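Local coordinates for site-specific recombinase, resolvase family protein (Streptococcus pneumoniae, PDB 3GUV) that probably binds DNA and carries out site-specific recombination as a serine recombinase of the resolvase family, at residues F62-K70 against T97-V106; V76-F87 against G105-D116. One frame throughout, in Å; residues are numbered along the deposited sequence.

Interaction 1 (F62-K70 against T97-V106); sequences FNRMMEDIK and TLQIMQDYGV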
loop_
_atom_site.group_PDB
_atom_site.type_symbol
_atom_site.label_atom_id
_atom_site.label_comp_id
_atom_site.label_asym_id
_atom_site.label_seq_id
_atom_site.Cartn_x
_atom_site.Cartn_y
_atom_site.Cartn_z
ATOM N N PHE A 62 -4.106 2.594 21.251
ATOM C CA PHE A 62 -4.763 2.207 20.022
ATOM C C PHE A 62 -5.693 1.016 20.269
ATOM O O PHE A 62 -6.817 0.982 19.766
ATOM C CB PHE A 62 -3.736 1.889 18.948
ATOM C CG PHE A 62 -4.324 1.303 17.738
ATOM C CD1 PHE A 62 -4.742 2.108 16.705
ATOM C CD2 PHE A 62 -4.512 -0.074 17.649
ATOM C CE1 PHE A 62 -5.306 1.543 15.581
ATOM C CE2 PHE A 62 -5.080 -0.647 16.519
ATOM C CZ PHE A 62 -5.469 0.158 15.485
ATOM N N ASN A 63 -5.239 0.057 21.068
ATOM C CA ASN A 63 -6.059 -1.113 21.384
ATOM C C ASN A 63 -7.230 -0.699 22.299
ATOM O O ASN A 63 -8.346 -1.116 22.060
ATOM C CB ASN A 63 -5.236 -2.246 22.005
ATOM C CG ASN A 63 -4.189 -2.817 21.043
ATOM O OD1 ASN A 63 -4.373 -2.834 19.825
ATOM N ND2 ASN A 63 -3.074 -3.277 21.600
ATOM N N ARG A 64 -6.994 0.134 23.312
ATOM C CA ARG A 64 -8.119 0.675 24.073
ATOM C C ARG A 64 -9.142 1.342 23.129
ATOM O O ARG A 64 -10.339 1.113 23.279
ATOM C CB ARG A 64 -7.723 1.664 25.188
ATOM C CG ARG A 64 -9.037 2.401 25.707
ATOM C CD ARG A 64 -9.024 3.124 27.044
ATOM N NE ARG A 64 -7.839 3.961 27.243
ATOM C CZ ARG A 64 -7.816 5.095 27.935
ATOM N NH1 ARG A 64 -6.665 5.747 28.084
ATOM N NH2 ARG A 64 -8.922 5.582 28.498
ATOM N N MET A 65 -8.674 2.149 22.159
ATOM C CA MET A 65 -9.578 2.848 21.228
ATOM C C MET A 65 -10.461 1.850 20.468
ATOM O O MET A 65 -11.679 2.018 20.405
ATOM C CB MET A 65 -8.798 3.756 20.259
ATOM C CG MET A 65 -9.650 4.711 19.376
ATOM S SD MET A 65 -8.757 5.825 18.230
ATOM C CE MET A 65 -8.091 4.599 17.063
ATOM N N MET A 66 -9.847 0.814 19.914
ATOM C CA MET A 66 -10.586 -0.200 19.167
ATOM C C MET A 66 -11.658 -0.950 20.010
ATOM O O MET A 66 -12.718 -1.223 19.496
ATOM C CB MET A 66 -9.632 -1.186 18.440
ATOM C CG MET A 66 -8.743 -0.584 17.329
ATOM S SD MET A 66 -9.598 0.180 15.944
ATOM C CE MET A 66 -10.023 -1.300 15.068
ATOM N N GLU A 67 -11.401 -1.242 21.284
ATOM C CA GLU A 67 -12.463 -1.767 22.176
ATOM C C GLU A 67 -13.621 -0.760 22.393
ATOM O O GLU A 67 -14.818 -1.123 22.452
ATOM C CB GLU A 67 -11.883 -2.195 23.550
ATOM C CG GLU A 67 -10.665 -3.214 23.510
ATOM C CD GLU A 67 -10.595 -4.117 22.241
ATOM O OE1 GLU A 67 -11.557 -4.903 21.983
ATOM O OE2 GLU A 67 -9.553 -4.057 21.516
ATOM N N ASP A 68 -13.272 0.515 22.522
ATOM C CA ASP A 68 -14.285 1.556 22.686
ATOM C C ASP A 68 -15.144 1.682 21.397
ATOM O O ASP A 68 -16.311 2.037 21.444
ATOM C CB ASP A 68 -13.605 2.881 23.091
ATOM C CG ASP A 68 -13.006 2.846 24.532
ATOM O OD1 ASP A 68 -13.355 1.946 25.345
ATOM O OD2 ASP A 68 -12.211 3.759 24.877
ATOM N N ILE A 69 -14.542 1.354 20.244
ATOM C CA ILE A 69 -15.217 1.432 18.938
ATOM C C ILE A 69 -16.183 0.247 18.815
ATOM O O ILE A 69 -17.356 0.412 18.423
ATOM C CB ILE A 69 -14.185 1.446 17.730
ATOM C CG1 ILE A 69 -13.542 2.852 17.573
ATOM C CG2 ILE A 69 -14.863 0.979 16.440
ATOM C CD1 ILE A 69 -12.380 2.949 16.557
ATOM N N LYS A 70 -15.668 -0.930 19.179
ATOM C CA LYS A 70 -16.415 -2.166 19.116
ATOM C C LYS A 70 -17.665 -2.034 20.012
ATOM O O LYS A 70 -18.770 -2.398 19.599
ATOM C CB LYS A 70 -15.533 -3.379 19.514
ATOM C CG LYS A 70 -14.244 -3.558 18.652
ATOM C CD LYS A 70 -13.959 -5.007 18.214
ATOM C CE LYS A 70 -13.235 -5.843 19.290
ATOM N NZ LYS A 70 -11.791 -6.082 18.969
ATOM N N THR A 97 -7.252 -3.269 10.179
ATOM C CA THR A 97 -7.767 -2.231 11.101
ATOM C C THR A 97 -8.929 -1.472 10.482
ATOM O O THR A 97 -9.959 -1.299 11.101
ATOM C CB THR A 97 -6.694 -1.168 11.480
ATOM O OG1 THR A 97 -5.559 -1.804 12.066
ATOM C CG2 THR A 97 -7.285 -0.169 12.460
ATOM N N LEU A 98 -8.758 -1.014 9.253
ATOM C CA LEU A 98 -9.832 -0.318 8.549
ATOM C C LEU A 98 -11.082 -1.179 8.381
ATOM O O LEU A 98 -12.171 -0.662 8.390
ATOM C CB LEU A 98 -9.378 0.165 7.156
ATOM C CG LEU A 98 -10.387 1.044 6.394
ATOM C CD1 LEU A 98 -10.956 2.212 7.265
ATOM C CD2 LEU A 98 -9.710 1.612 5.192
ATOM N N GLN A 99 -10.909 -2.482 8.169
ATOM C CA GLN A 99 -12.060 -3.375 7.946
ATOM C C GLN A 99 -12.857 -3.578 9.226
ATOM O O GLN A 99 -14.085 -3.515 9.186
ATOM C CB GLN A 99 -11.626 -4.717 7.371
ATOM C CG GLN A 99 -11.306 -4.630 5.871
ATOM C CD GLN A 99 -10.663 -5.881 5.307
ATOM O OE1 GLN A 99 -9.789 -6.509 5.928
ATOM N NE2 GLN A 99 -11.074 -6.237 4.108
ATOM N N ILE A 100 -12.150 -3.789 10.346
ATOM C CA ILE A 100 -12.770 -3.896 11.680
ATOM C C ILE A 100 -13.523 -2.602 12.057
ATOM O O ILE A 100 -14.670 -2.654 12.470
ATOM C CB ILE A 100 -11.719 -4.241 12.775
ATOM C CG1 ILE A 100 -11.078 -5.616 12.503
ATOM C CG2 ILE A 100 -12.371 -4.223 14.180
ATOM C CD1 ILE A 100 -9.762 -5.832 13.216
ATOM N N MET A 101 -12.861 -1.456 11.908
ATOM C CA MET A 101 -13.478 -0.144 12.117
ATOM C C MET A 101 -14.799 -0.011 11.335
ATOM O O MET A 101 -15.844 0.349 11.910
ATOM C CB MET A 101 -12.537 1.005 11.669
ATOM C CG MET A 101 -11.459 1.455 12.650
ATOM S SD MET A 101 -10.302 2.702 11.983
ATOM C CE MET A 101 -11.338 3.979 11.364
ATOM N N GLN A 102 -14.744 -0.244 10.021
ATOM C CA GLN A 102 -15.944 -0.085 9.190
ATOM C C GLN A 102 -17.023 -1.134 9.543
ATOM O O GLN A 102 -18.208 -0.816 9.475
ATOM C CB GLN A 102 -15.618 -0.128 7.697
ATOM C CG GLN A 102 -14.744 1.011 7.205
ATOM C CD GLN A 102 -14.474 0.950 5.702
ATOM O OE1 GLN A 102 -14.008 -0.063 5.177
ATOM N NE2 GLN A 102 -14.758 2.050 5.007
ATOM N N ASP A 103 -16.595 -2.347 9.931
ATOM C CA ASP A 103 -17.486 -3.400 10.484
ATOM C C ASP A 103 -18.348 -2.778 11.569
ATOM O O ASP A 103 -19.566 -2.993 11.623
ATOM C CB ASP A 103 -16.671 -4.554 11.118
ATOM C CG ASP A 103 -17.207 -5.941 10.768
ATOM O OD1 ASP A 103 -17.897 -6.614 11.595
ATOM O OD2 ASP A 103 -16.919 -6.373 9.627
ATOM N N TYR A 104 -17.702 -1.978 12.427
ATOM C CA TYR A 104 -18.371 -1.326 13.541
ATOM C C TYR A 104 -18.841 0.096 13.245
ATOM O O TYR A 104 -19.006 0.886 14.167
ATOM C CB TYR A 104 -17.479 -1.353 14.785
ATOM C CG TYR A 104 -17.298 -2.730 15.352
ATOM C CD1 TYR A 104 -18.192 -3.245 16.276
ATOM C CD2 TYR A 104 -16.259 -3.523 14.949
ATOM C CE1 TYR A 104 -18.028 -4.528 16.799
ATOM C CE2 TYR A 104 -16.087 -4.814 15.447
ATOM C CZ TYR A 104 -16.977 -5.306 16.375
ATOM O OH TYR A 104 -16.785 -6.571 16.875
ATOM N N GLY A 105 -19.105 0.402 11.972
ATOM C CA GLY A 105 -19.619 1.741 11.562
ATOM C C GLY A 105 -18.646 2.941 11.475
ATOM O O GLY A 105 -19.090 4.072 11.228
ATOM N N VAL A 106 -17.332 2.705 11.635
ATOM C CA VAL A 106 -16.343 3.796 11.805
ATOM C C VAL A 106 -15.385 3.905 10.585
ATOM O O VAL A 106 -14.817 2.899 10.118
ATOM C CB VAL A 106 -15.578 3.625 13.144
ATOM C CG1 VAL A 106 -14.491 4.721 13.344
ATOM C CG2 VAL A 106 -16.578 3.618 14.365
#
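I69, Y104 and K70 bury the largest areas where helix 60-70 meets the end of helix 91-103. The CG2 branch of I69 touches both Y104 CB and V106 CG2, the latter at 3.8 Å. Its other branch extends toward M101, with CD1 4.3 Å from M101 CG. K70 lies over a face of the Y104 ring: its CA stands 3.8 Å from the ring centroid, 24° off the normal, in a CH-pi contact. The lysine chain then bends at each torsion beyond CB, carrying CG and CD along the same face toward the CE2 and OH rim, with CD 3.5 Å from Y104 OH, and returning NZ to its own helix, where it forms a salt bridge with E67 OE1 whose hydrogen bond is weak. Deeper in, M66 is folded at chi2 and chi3, which carries its CE against T97 CG2, I100 CG2 and M101 CG. F62 meets T97 at the ring edge, CZ to CG2 at 3.5 Å, while T97 OG1 bonds to D93 O of its own helix. The axes of segments 62-70 and 97-103 approach to 10.0 Å at 30°, and a Schellman motif with G105 at C-prime ends the second helix, turning V106 inward. Both helices pack on V79 of strand 78-81, the layering of helices against a central sheet that belongs to the alpha/beta fold of the resolvase N-terminal domain.

Interaction 2 (V76-F87 against G105-D116); sequences VSFVLVFKLSRF and GVNLICVEDGID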
loop_
_atom_site.group_PDB
_atom_site.type_symbol
_atom_site.label_atom_id
_atom_site.label_comp_id
_atom_site.label_asym_id
_atom_site.label_seq_id
_atom_site.Cartn_x
_atom_site.Cartn_y
_atom_site.Cartn_z
ATOM N N VAL A 76 -19.115 7.226 17.695
ATOM C CA VAL A 76 -18.211 7.899 16.746
ATOM C C VAL A 76 -18.418 7.464 15.281
ATOM O O VAL A 76 -18.611 6.292 14.998
ATOM C CB VAL A 76 -16.725 7.717 17.158
ATOM C CG1 VAL A 76 -16.459 8.407 18.526
ATOM C CG2 VAL A 76 -16.343 6.257 17.189
ATOM N N SER A 77 -18.401 8.431 14.361
ATOM C CA SER A 77 -18.395 8.173 12.916
ATOM C C SER A 77 -16.978 8.066 12.288
ATOM O O SER A 77 -16.791 7.375 11.274
ATOM C CB SER A 77 -19.130 9.307 12.196
ATOM O OG SER A 77 -20.532 9.180 12.360
ATOM N N PHE A 78 -15.996 8.770 12.862
ATOM C CA PHE A 78 -14.589 8.727 12.348
ATOM C C PHE A 78 -13.499 8.599 13.440
ATOM O O PHE A 78 -13.698 9.024 14.609
ATOM C CB PHE A 78 -14.296 9.979 11.518
ATOM C CG PHE A 78 -15.139 10.135 10.299
ATOM C CD1 PHE A 78 -14.761 9.543 9.104
ATOM C CD2 PHE A 78 -16.284 10.927 10.320
ATOM C CE1 PHE A 78 -15.525 9.689 7.953
ATOM C CE2 PHE A 78 -17.062 11.073 9.181
ATOM C CZ PHE A 78 -16.653 10.459 7.978
ATOM N N VAL A 79 -12.371 7.973 13.075
ATOM C CA VAL A 79 -11.068 8.225 13.737
ATOM C C VAL A 79 -10.234 9.126 12.838
ATOM O O VAL A 79 -10.052 8.826 11.619
ATOM C CB VAL A 79 -10.220 6.962 13.973
ATOM C CG1 VAL A 79 -8.843 7.333 14.537
ATOM C CG2 VAL A 79 -10.959 5.934 14.855
ATOM N N LEU A 80 -9.751 10.226 13.406
ATOM C CA LEU A 80 -8.797 11.081 12.746
ATOM C C LEU A 80 -7.392 10.690 13.195
ATOM O O LEU A 80 -7.115 10.634 14.389
ATOM C CB LEU A 80 -9.045 12.553 13.090
ATOM C CG LEU A 80 -10.204 13.335 12.448
ATOM C CD1 LEU A 80 -11.578 12.675 12.512
ATOM C CD2 LEU A 80 -10.222 14.726 13.142
ATOM N N VAL A 81 -6.535 10.410 12.213
ATOM C CA VAL A 81 -5.076 10.271 12.360
ATOM C C VAL A 81 -4.371 11.390 11.569
ATOM O O VAL A 81 -5.001 12.077 10.712
ATOM C CB VAL A 81 -4.610 8.878 11.924
ATOM C CG1 VAL A 81 -5.356 7.826 12.716
ATOM C CG2 VAL A 81 -4.820 8.648 10.421
ATOM N N PHE A 82 -3.094 11.664 11.899
ATOM C CA PHE A 82 -2.340 12.683 11.164
ATOM C C PHE A 82 -2.046 12.189 9.734
ATOM O O PHE A 82 -2.354 12.861 8.747
ATOM C CB PHE A 82 -1.031 13.059 11.905
ATOM C CG PHE A 82 -0.310 14.246 11.284
ATOM C CD1 PHE A 82 -0.880 15.505 11.326
ATOM C CD2 PHE A 82 0.905 14.079 10.638
ATOM C CE1 PHE A 82 -0.258 16.588 10.778
ATOM C CE2 PHE A 82 1.555 15.169 10.057
ATOM C CZ PHE A 82 0.976 16.431 10.141
ATOM N N LYS A 83 -1.522 10.980 9.644
ATOM C CA LYS A 83 -1.324 10.260 8.379
ATOM C C LYS A 83 -1.229 8.749 8.660
ATOM O O LYS A 83 -1.080 8.340 9.826
ATOM C CB LYS A 83 -0.066 10.791 7.698
ATOM C CG LYS A 83 1.132 10.683 8.545
ATOM C CD LYS A 83 2.298 11.467 7.983
ATOM C CE LYS A 83 3.411 11.419 9.035
ATOM N NZ LYS A 83 4.741 11.871 8.530
ATOM N N LEU A 84 -1.336 7.923 7.624
ATOM C CA LEU A 84 -1.339 6.448 7.777
ATOM C C LEU A 84 -0.136 5.866 8.520
ATOM O O LEU A 84 -0.278 4.926 9.318
ATOM C CB LEU A 84 -1.433 5.724 6.412
ATOM C CG LEU A 84 -2.789 5.624 5.737
ATOM C CD1 LEU A 84 -2.740 4.776 4.409
ATOM C CD2 LEU A 84 -3.798 5.026 6.729
ATOM N N SER A 85 1.056 6.381 8.228
ATOM C CA SER A 85 2.242 5.974 8.964
ATOM C C SER A 85 2.215 6.407 10.440
ATOM O O SER A 85 3.180 6.180 11.148
ATOM C CB SER A 85 3.474 6.570 8.319
ATOM O OG SER A 85 3.351 7.975 8.305
ATOM N N ARG A 86 1.157 7.082 10.881
ATOM C CA ARG A 86 0.997 7.413 12.300
ATOM C C ARG A 86 -0.305 6.773 12.751
ATOM O O ARG A 86 -1.154 7.402 13.418
ATOM C CB ARG A 86 1.011 8.924 12.512
ATOM C CG ARG A 86 2.379 9.550 12.322
ATOM C CD ARG A 86 3.342 9.020 13.379
ATOM N NE ARG A 86 4.621 9.700 13.338
ATOM C CZ ARG A 86 5.559 9.496 12.418
ATOM N NH1 ARG A 86 5.372 8.652 11.410
ATOM N NH2 ARG A 86 6.691 10.164 12.486
ATOM N N PHE A 87 -0.412 5.484 12.380
ATOM C CA PHE A 87 -1.622 4.711 12.523
ATOM C C PHE A 87 -1.342 3.220 12.344
ATOM O O PHE A 87 -1.748 2.428 13.169
ATOM C CB PHE A 87 -2.664 5.223 11.527
ATOM C CG PHE A 87 -3.894 4.382 11.450
ATOM C CD1 PHE A 87 -4.763 4.297 12.529
ATOM C CD2 PHE A 87 -4.200 3.697 10.299
ATOM C CE1 PHE A 87 -5.913 3.534 12.470
ATOM C CE2 PHE A 87 -5.343 2.910 10.229
ATOM C CZ PHE A 87 -6.210 2.835 11.329
ATOM N N GLY A 105 -19.105 0.402 11.972
ATOM C CA GLY A 105 -19.619 1.741 11.562
ATOM C C GLY A 105 -18.646 2.941 11.475
ATOM O O GLY A 105 -19.090 4.072 11.228
ATOM N N VAL A 106 -17.332 2.705 11.635
ATOM C CA VAL A 106 -16.343 3.796 11.805
ATOM C C VAL A 106 -15.385 3.905 10.585
ATOM O O VAL A 106 -14.817 2.899 10.118
ATOM C CB VAL A 106 -15.578 3.625 13.144
ATOM C CG1 VAL A 106 -14.491 4.721 13.344
ATOM C CG2 VAL A 106 -16.578 3.618 14.365
ATOM N N ASN A 107 -15.260 5.131 10.058
ATOM C CA ASN A 107 -14.331 5.451 8.976
ATOM C C ASN A 107 -13.062 6.210 9.425
ATOM O O ASN A 107 -12.958 6.689 10.564
ATOM C CB ASN A 107 -15.076 6.201 7.874
ATOM C CG ASN A 107 -15.838 5.252 6.944
ATOM O OD1 ASN A 107 -15.248 4.561 6.116
ATOM N ND2 ASN A 107 -17.148 5.207 7.108
ATOM N N LEU A 108 -12.090 6.279 8.527
ATOM C CA LEU A 108 -10.767 6.825 8.808
ATOM C C LEU A 108 -10.504 8.074 7.985
ATOM O O LEU A 108 -10.727 8.070 6.754
ATOM C CB LEU A 108 -9.683 5.796 8.524
ATOM C CG LEU A 108 -8.247 6.230 8.901
ATOM C CD1 LEU A 108 -8.042 6.236 10.452
ATOM C CD2 LEU A 108 -7.272 5.250 8.178
ATOM N N ILE A 109 -10.060 9.121 8.685
ATOM C CA ILE A 109 -9.604 10.376 8.087
ATOM C C ILE A 109 -8.151 10.531 8.478
ATOM O O ILE A 109 -7.795 10.349 9.649
ATOM C CB ILE A 109 -10.455 11.616 8.514
ATOM C CG1 ILE A 109 -11.911 11.417 8.085
ATOM C CG2 ILE A 109 -9.904 12.938 7.871
ATOM C CD1 ILE A 109 -12.870 12.608 8.405
ATOM N N CYS A 110 -7.312 10.714 7.456
ATOM C CA CYS A 110 -5.902 11.042 7.576
ATOM C C CYS A 110 -5.822 12.472 7.196
ATOM O O CYS A 110 -5.991 12.830 6.031
ATOM C CB CYS A 110 -5.047 10.237 6.617
ATOM S SG CYS A 110 -5.293 8.487 6.816
ATOM N N VAL A 111 -5.591 13.294 8.198
ATOM C CA VAL A 111 -5.570 14.714 8.039
ATOM C C VAL A 111 -4.497 15.210 7.049
ATOM O O VAL A 111 -4.805 15.999 6.156
ATOM C CB VAL A 111 -5.435 15.396 9.436
ATOM C CG1 VAL A 111 -5.054 16.821 9.305
ATOM C CG2 VAL A 111 -6.769 15.232 10.215
ATOM N N GLU A 112 -3.255 14.772 7.181
ATOM C CA GLU A 112 -2.224 15.296 6.285
ATOM C C GLU A 112 -2.356 14.712 4.872
ATOM O O GLU A 112 -2.237 15.448 3.893
ATOM C CB GLU A 112 -0.820 15.043 6.824
ATOM C CG GLU A 112 0.189 16.013 6.190
ATOM C CD GLU A 112 1.631 15.593 6.343
ATOM O OE1 GLU A 112 2.470 16.505 6.588
ATOM O OE2 GLU A 112 1.922 14.371 6.219
ATOM N N ASP A 113 -2.635 13.409 4.769
ATOM C CA ASP A 113 -2.768 12.739 3.457
ATOM C C ASP A 113 -4.029 13.163 2.690
ATOM O O ASP A 113 -4.128 12.933 1.488
ATOM C CB ASP A 113 -2.789 11.222 3.627
ATOM C CG ASP A 113 -1.567 10.685 4.396
ATOM O OD1 ASP A 113 -0.468 11.269 4.235
ATOM O OD2 ASP A 113 -1.695 9.673 5.149
ATOM N N GLY A 114 -4.990 13.779 3.374
ATOM C CA GLY A 114 -6.277 14.115 2.769
ATOM C C GLY A 114 -7.162 12.917 2.408
ATOM O O GLY A 114 -8.019 13.030 1.535
ATOM N N ILE A 115 -6.948 11.781 3.065
ATOM C CA ILE A 115 -7.652 10.544 2.754
ATOM C C ILE A 115 -8.841 10.440 3.709
ATOM O O ILE A 115 -8.707 10.714 4.892
ATOM C CB ILE A 115 -6.754 9.292 2.974
ATOM C CG1 ILE A 115 -5.665 9.154 1.892
ATOM C CG2 ILE A 115 -7.606 8.046 3.003
ATOM C CD1 ILE A 115 -4.659 7.991 2.169
ATOM N N ASP A 116 -9.999 10.075 3.171
ATOM C CA ASP A 116 -11.223 9.906 3.947
ATOM C C ASP A 116 -11.906 8.658 3.381
ATOM O O ASP A 116 -12.399 8.679 2.226
ATOM C CB ASP A 116 -12.108 11.159 3.805
ATOM C CG ASP A 116 -13.500 10.997 4.426
ATOM O OD1 ASP A 116 -13.917 9.860 4.775
ATOM O OD2 ASP A 116 -14.188 12.040 4.564
HETATM O O HOH W 1 -18.232 6.604 9.139
#
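L108 fills the apolar centre with two diverging methyls. CD1 lies over a face of the F87 ring, 4.1 Å from its centroid, and also reaches V81 CG1; CD2 turns to F87 CE2 and L84 CD2. L84 goes on to C110 SG, which V81 CG2 approaches to 3.6 Å. M101 of helix 91-103 closes over L108 on this side of the sheet. On the other side I109 packs against F78: CD1 stands over one face of the ring, 19° off the normal, and CG1 touches F78 CD1. With F78 CG anti to the carbonyl carbon (chi1 -62°), the ring leans across the neighbouring strand, where N107 CB meets its CE1. Strands 78-81 and 107-110 are parallel neighbours, the two strands of a right-handed beta-alpha-beta crossover whose helix is 91-103. Five backbone bonds knit them, alternating from N107 N to S77 O through to V111 N to V81 O, and the I109 N to V79 O bond is almost straight at 177°. Past the strands the pairing continues, E112 N donating to F82 O. The side chain of E112 passes over F82, CB above the ring face, and its carboxylate comes near K83 without a salt bridge. D113 OD2 accepts the backbone N of L84 at 3.1 Å, met nearly along the C-O axis, which ties the loop after strand 78-81 to the turn before 115-116. Close by, L84 and D113 pack on A131 of the second subunit, and R86 forms a salt bridge to E138 of that subunit. At the far end a water bridges S77 O and N107 ND2, while N107 OD1 is held by S117 and Q102.

How the interactions relate
From the N terminus the chain runs through helix 60-70, strand 78-81, helix 91-103 and strand 107-110, and the two interactions alternate along it, so their loops cross instead of nesting. Interaction 1 closes the longer loop, bringing 62-70 back against 97-106 with strand 78-81 lying between them in sequence. Interaction 2 closes the shorter one, joining 76-87 to 105-116 around helix 91-103. Both share G105 and V106, where the helix passes into the strand. They also touch directly: I69 packs on V79 and T97 on F87, while M101 CE packs on N107 O. Together they tie two helices to neighbouring parallel strands of the central sheet.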